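Local coordinates for protein 4-oxalocrotonate decarboxylase NahK (Pseudomonas putida, PDB 5D2K) that catalyses the metal-assisted decarboxylation of 4-oxalocrotonate to 2-oxopent-4-enoate and carbon dioxide, a step in naphthalene degradation, at residues A115-V120 against I237-I242; I143-V148 against F173-R178. The protein carries 1 engineered substitution. All blocks are in the same frame, centred on the assembly; numbering follows the deposited sequence. Where two conformers were deposited one is given.

Interaction 1 (A115-V120 against I237-I242). With MG (magnesium ion), chain C; OOG (2-oxoadipic acid), chain D.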
# COMPACT_ATOMS: atom_id res chain seq x y z
N ALA A 115 -2.78 -4.67 -8.67
CA ALA A 115 -3.03 -6.03 -8.19
C ALA A 115 -1.92 -6.50 -7.25
O ALA A 115 -0.74 -6.39 -7.57
CB ALA A 115 -3.16 -6.99 -9.36
N GLU A 116 -2.31 -7.01 -6.08
CA GLU A 116 -1.34 -7.42 -5.06
C GLU A 116 -1.71 -8.73 -4.41
O GLU A 116 -2.83 -9.22 -4.56
CB GLU A 116 -1.19 -6.34 -3.97
CG GLU A 116 -1.08 -4.92 -4.54
CD GLU A 116 -0.48 -3.88 -3.62
OE1 GLU A 116 0.10 -4.22 -2.57
OE2 GLU A 116 -0.55 -2.70 -3.99
N ILE A 117 -0.76 -9.31 -3.68
CA ILE A 117 -1.10 -10.42 -2.81
C ILE A 117 -0.77 -10.01 -1.37
O ILE A 117 0.28 -9.42 -1.08
CB ILE A 117 -0.38 -11.75 -3.24
CG1 ILE A 117 -0.92 -12.95 -2.45
CG2 ILE A 117 1.12 -11.63 -3.11
CD1 ILE A 117 -2.41 -13.28 -2.73
N SER A 118 -1.74 -10.23 -0.49
CA SER A 118 -1.56 -9.89 0.91
C SER A 118 -1.39 -11.12 1.76
O SER A 118 -1.77 -12.23 1.36
CB SER A 118 -2.75 -9.09 1.44
OG SER A 118 -2.95 -7.93 0.67
N VAL A 119 -0.84 -10.92 2.95
CA VAL A 119 -0.73 -11.99 3.94
C VAL A 119 -1.30 -11.51 5.27
O VAL A 119 -1.36 -10.31 5.53
CB VAL A 119 0.74 -12.46 4.17
CG1 VAL A 119 1.32 -13.03 2.88
CG2 VAL A 119 1.61 -11.32 4.72
N VAL A 120 -1.75 -12.46 6.08
CA VAL A 120 -2.06 -12.18 7.48
C VAL A 120 -1.09 -12.99 8.32
O VAL A 120 -0.92 -14.18 8.07
CB VAL A 120 -3.53 -12.53 7.83
CG1 VAL A 120 -3.76 -12.51 9.33
CG2 VAL A 120 -4.47 -11.54 7.16
N ILE A 237 -0.95 -7.53 5.69
CA ILE A 237 0.11 -6.84 4.94
C ILE A 237 -0.10 -6.95 3.44
O ILE A 237 -0.11 -8.06 2.89
CB ILE A 237 1.51 -7.40 5.26
CG1 ILE A 237 1.77 -7.45 6.76
CG2 ILE A 237 2.60 -6.60 4.53
CD1 ILE A 237 3.05 -8.20 7.11
N MET A 238 -0.22 -5.82 2.76
CA MET A 238 -0.27 -5.80 1.29
C MET A 238 1.15 -5.68 0.78
O MET A 238 1.82 -4.69 1.08
CB MET A 238 -1.13 -4.63 0.79
CG MET A 238 -2.57 -4.71 1.24
SD MET A 238 -3.58 -3.39 0.51
CE MET A 238 -3.20 -3.54 -1.19
N THR A 239 1.63 -6.66 0.02
CA THR A 239 3.07 -6.76 -0.19
C THR A 239 3.61 -5.97 -1.37
O THR A 239 4.82 -5.83 -1.51
CB THR A 239 3.52 -8.24 -0.32
OG1 THR A 239 2.89 -8.87 -1.44
CG2 THR A 239 3.20 -9.03 0.96
N GLY A 240 2.72 -5.42 -2.21
CA GLY A 240 3.17 -4.56 -3.31
C GLY A 240 2.51 -4.81 -4.66
O GLY A 240 2.08 -5.91 -4.98
N GLY A 241 2.42 -3.75 -5.46
CA GLY A 241 1.82 -3.87 -6.78
C GLY A 241 2.65 -4.77 -7.65
O GLY A 241 3.86 -4.56 -7.83
N ILE A 242 2.00 -5.80 -8.19
CA ILE A 242 2.70 -6.77 -9.02
C ILE A 242 2.91 -6.16 -10.41
O ILE A 242 3.94 -6.40 -11.06
CB ILE A 242 1.93 -8.10 -9.06
CG1 ILE A 242 2.07 -8.80 -7.70
CG2 ILE A 242 2.47 -9.01 -10.16
CD1 ILE A 242 1.08 -9.92 -7.43
MG MG C . 0.22 -0.90 -3.53
C2 OOG D . 2.91 4.85 -4.14
C3 OOG D . 2.20 3.57 -3.73
C4 OOG D . 3.04 2.36 -4.08
C6 OOG D . 2.73 -0.18 -4.58
O4 OOG D . 2.07 -1.24 -4.43
O3 OOG D . 3.75 -0.16 -5.32
C5 OOG D . 2.26 1.08 -3.89
C1 OOG D . 2.41 5.31 -5.50
O1 OOG D . 1.80 6.41 -5.63
O2 OOG D . 2.61 4.58 -6.51
O5 OOG D . 1.27 1.00 -3.20
O HOH W 1 1.00 -1.77 -1.80
O HOH W 2 1.88 -8.36 -3.94

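Interaction 2 (I143-V148 against F173-R178). With MG (magnesium ion), chain C.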
# COMPACT_ATOMS: atom_id res chain seq x y z
N ILE A 143 -4.21 -13.47 0.94
CA ILE A 143 -5.44 -12.80 0.51
C ILE A 143 -5.24 -12.02 -0.79
O ILE A 143 -4.52 -11.03 -0.79
CB ILE A 143 -5.96 -11.82 1.58
CG1 ILE A 143 -6.29 -12.56 2.88
CG2 ILE A 143 -7.16 -11.04 1.08
CD1 ILE A 143 -6.67 -11.62 4.01
N PRO A 144 -5.89 -12.46 -1.88
CA PRO A 144 -5.87 -11.64 -3.11
C PRO A 144 -6.42 -10.25 -2.82
O PRO A 144 -7.49 -10.15 -2.21
CB PRO A 144 -6.78 -12.42 -4.06
CG PRO A 144 -6.59 -13.86 -3.64
CD PRO A 144 -6.54 -13.76 -2.11
N THR A 145 -5.69 -9.21 -3.19
CA THR A 145 -6.05 -7.84 -2.82
C THR A 145 -5.74 -6.87 -3.95
O THR A 145 -4.63 -6.86 -4.47
CB THR A 145 -5.29 -7.37 -1.56
OG1 THR A 145 -5.45 -8.31 -0.50
CG2 THR A 145 -5.80 -6.00 -1.08
N VAL A 146 -6.72 -6.04 -4.30
CA VAL A 146 -6.51 -4.95 -5.25
C VAL A 146 -6.42 -3.64 -4.48
O VAL A 146 -7.33 -3.31 -3.72
CB VAL A 146 -7.66 -4.88 -6.28
CG1 VAL A 146 -7.49 -3.67 -7.22
CG2 VAL A 146 -7.71 -6.16 -7.10
N GLU A 147 -5.32 -2.91 -4.63
CA GLU A 147 -5.23 -1.60 -4.00
C GLU A 147 -5.77 -0.53 -4.91
O GLU A 147 -5.59 -0.58 -6.11
CB GLU A 147 -3.79 -1.23 -3.62
CG GLU A 147 -3.80 -0.13 -2.53
CD GLU A 147 -2.42 0.28 -2.01
OE1 GLU A 147 -1.39 -0.17 -2.55
OE2 GLU A 147 -2.40 1.09 -1.06
N VAL A 148 -6.45 0.46 -4.32
CA VAL A 148 -6.72 1.71 -5.01
C VAL A 148 -5.76 2.73 -4.44
O VAL A 148 -5.85 3.05 -3.25
CB VAL A 148 -8.17 2.19 -4.83
CG1 VAL A 148 -8.41 3.45 -5.69
CG2 VAL A 148 -9.15 1.08 -5.22
N PHE A 173 -8.63 -0.44 -0.38
CA PHE A 173 -8.17 -1.76 -0.80
C PHE A 173 -9.35 -2.71 -0.83
O PHE A 173 -10.29 -2.60 -0.04
CB PHE A 173 -7.04 -2.28 0.11
CG PHE A 173 -7.46 -2.60 1.52
CD1 PHE A 173 -7.46 -1.62 2.51
CD2 PHE A 173 -7.84 -3.89 1.87
CE1 PHE A 173 -7.85 -1.92 3.81
CE2 PHE A 173 -8.22 -4.20 3.16
CZ PHE A 173 -8.23 -3.22 4.14
N ILE A 174 -9.30 -3.64 -1.78
CA ILE A 174 -10.39 -4.59 -2.03
C ILE A 174 -9.87 -6.02 -1.89
O ILE A 174 -9.02 -6.45 -2.67
CB ILE A 174 -10.98 -4.42 -3.46
CG1 ILE A 174 -11.22 -2.94 -3.79
CG2 ILE A 174 -12.26 -5.25 -3.62
CD1 ILE A 174 -11.05 -2.59 -5.28
N THR A 175 -10.38 -6.78 -0.92
CA THR A 175 -9.97 -8.17 -0.77
C THR A 175 -10.99 -9.07 -1.46
O THR A 175 -12.17 -8.73 -1.58
CB THR A 175 -9.84 -8.61 0.70
OG1 THR A 175 -11.10 -8.47 1.36
CG2 THR A 175 -8.78 -7.77 1.43
N GLY A 176 -10.54 -10.23 -1.94
CA GLY A 176 -11.46 -11.14 -2.58
C GLY A 176 -10.82 -12.45 -2.96
O GLY A 176 -9.76 -12.80 -2.44
N GLY A 177 -11.48 -13.19 -3.84
CA GLY A 177 -11.03 -14.50 -4.27
C GLY A 177 -10.93 -15.48 -3.11
O GLY A 177 -11.65 -15.37 -2.12
N ARG A 178 -10.02 -16.44 -3.24
CA ARG A 178 -9.85 -17.48 -2.23
C ARG A 178 -8.67 -17.21 -1.30
O ARG A 178 -7.55 -16.97 -1.77
CB ARG A 178 -9.69 -18.84 -2.93
CG ARG A 178 -10.84 -19.13 -3.90
CD ARG A 178 -10.56 -20.30 -4.83
NE ARG A 178 -10.58 -21.58 -4.14
CZ ARG A 178 -11.60 -22.44 -4.17
NH1 ARG A 178 -12.69 -22.15 -4.87
NH2 ARG A 178 -11.53 -23.58 -3.51
MG MG C . 0.22 -0.90 -3.53
O HOH W 1 1.00 -1.77 -1.80

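Interaction 1 (A115-V120 against I237-I242)
Val119 and Ile237 form an antiparallel hydrogen-bonded pair where strand 112-121 meets strand 236-238, a buried contact in the larger of the chain's two mixed sheets. Their backbones exchange two bonds, and Val119 CG2 packs 4.0 Å from Ile237 CB. On the other face Met238 CG comes within 3.3 Å of Ser118 OG, whose hydroxyl is hydrogen-bonded to Thr145. Thr239 OG1, placed between the backbone N and the carbonyl carbon (chi1 61°), donates in the carbonyl plane to Ile117 O at 2.7 Å; Thr239 N donates to the same oxygen from a tilted position. A water bonds Thr239 OG1, Ile117 N and Gly240 O. A valine in place of Thr239 would probably leave this water without one acceptor and Ile117 O without its shorter bond. Farther along, Ile242 N meets Ala115 O almost straight (170°). Glu116 extends past Gly240, whose N gives OE1 a weak bond, and OE2 binds magnesium at 2.0 Å. Gly241 N donates to O4 of 2-oxoadipate at 2.7 Å, and that oxygen is itself a metal ligand. A metal-binding carboxylate beside the ligand-contacting pair Gly240 and Gly241 thus builds part of the active site of this fumarylacetoacetate hydrolase-type domain.

Interaction 2 (I143-V148 against F173-R178)
Val146 and Ile174 form the central hydrogen-bonded pair of an antiparallel two-strand ladder, in which segments 143-148 and 173-175, of strands 139-149 and 170-175, run at 160° to each other within the larger mixed sheet of the fumarylacetoacetate hydrolase-type domain. Two backbone bonds join this pair, and a third runs from Gly176 N to Pro144 O, just where the second strand gives way to loop. The side chain of Ile174 follows the neighbouring strand. Its CB stands 3.8 Å from Val146 O; CG1, anti to the carbonyl carbon (chi1 -46°), stays near the same oxygen. CD1 touches two valines, 4.2 Å from Val146 CG1 and 4.1 Å from Val148 CG2. Val146 lies alongside it, pointing the same way, whereas Val148 comes in at a slant. Val264 and Ala266 of strand 263-268 also pack on Ile174, so this face of the ladder is pressed against the second sheet. At the loop end the ring of Pro144 rests on backbone oxygens: CB lies 3.4 Å from Gly176 O, and CD lies 3.4 Å from Arg178 O. The opposite face carries Thr145, Glu147, Phe173 and Thr175. Thr145 CG2 touches Phe173 CB at 4.1 Å; the Phe173 ring meets that of Phe236, and its side chain also touches Phe95. Thr145 OG1 donates to Ile143 O from above the carbonyl plane and also hydrogen-bonds Ser118. Glu147 reaches out, fully extended, to the metal centre. Its OE2 forms a salt bridge with Lys69, while OE1 binds magnesium at 2.0 Å.

Interactions 1 and 2 belong to one mixed sheet, their centres about 8 Å apart, and are joined through the neighbouring strands 112-121 and 139-149. Along the chain interaction 2 is nested inside the long loop that interaction 1 closes. Within the sheet the strand order across this part is 236-238, 112-121, 139-149, 170-175. The seam between the two contacts includes a probable hydrogen bond of Ser118 O with Ile143 N, and Met238 CE packs 3.4 Å from Glu147 CB. Both contacts supply a carboxylate to the same magnesium, Glu116 from one and Glu147 from the other, with Glu114 as the third. The metal site is therefore built by strands 112-121 and 139-149, with the glycines of segment 237-242 beside it.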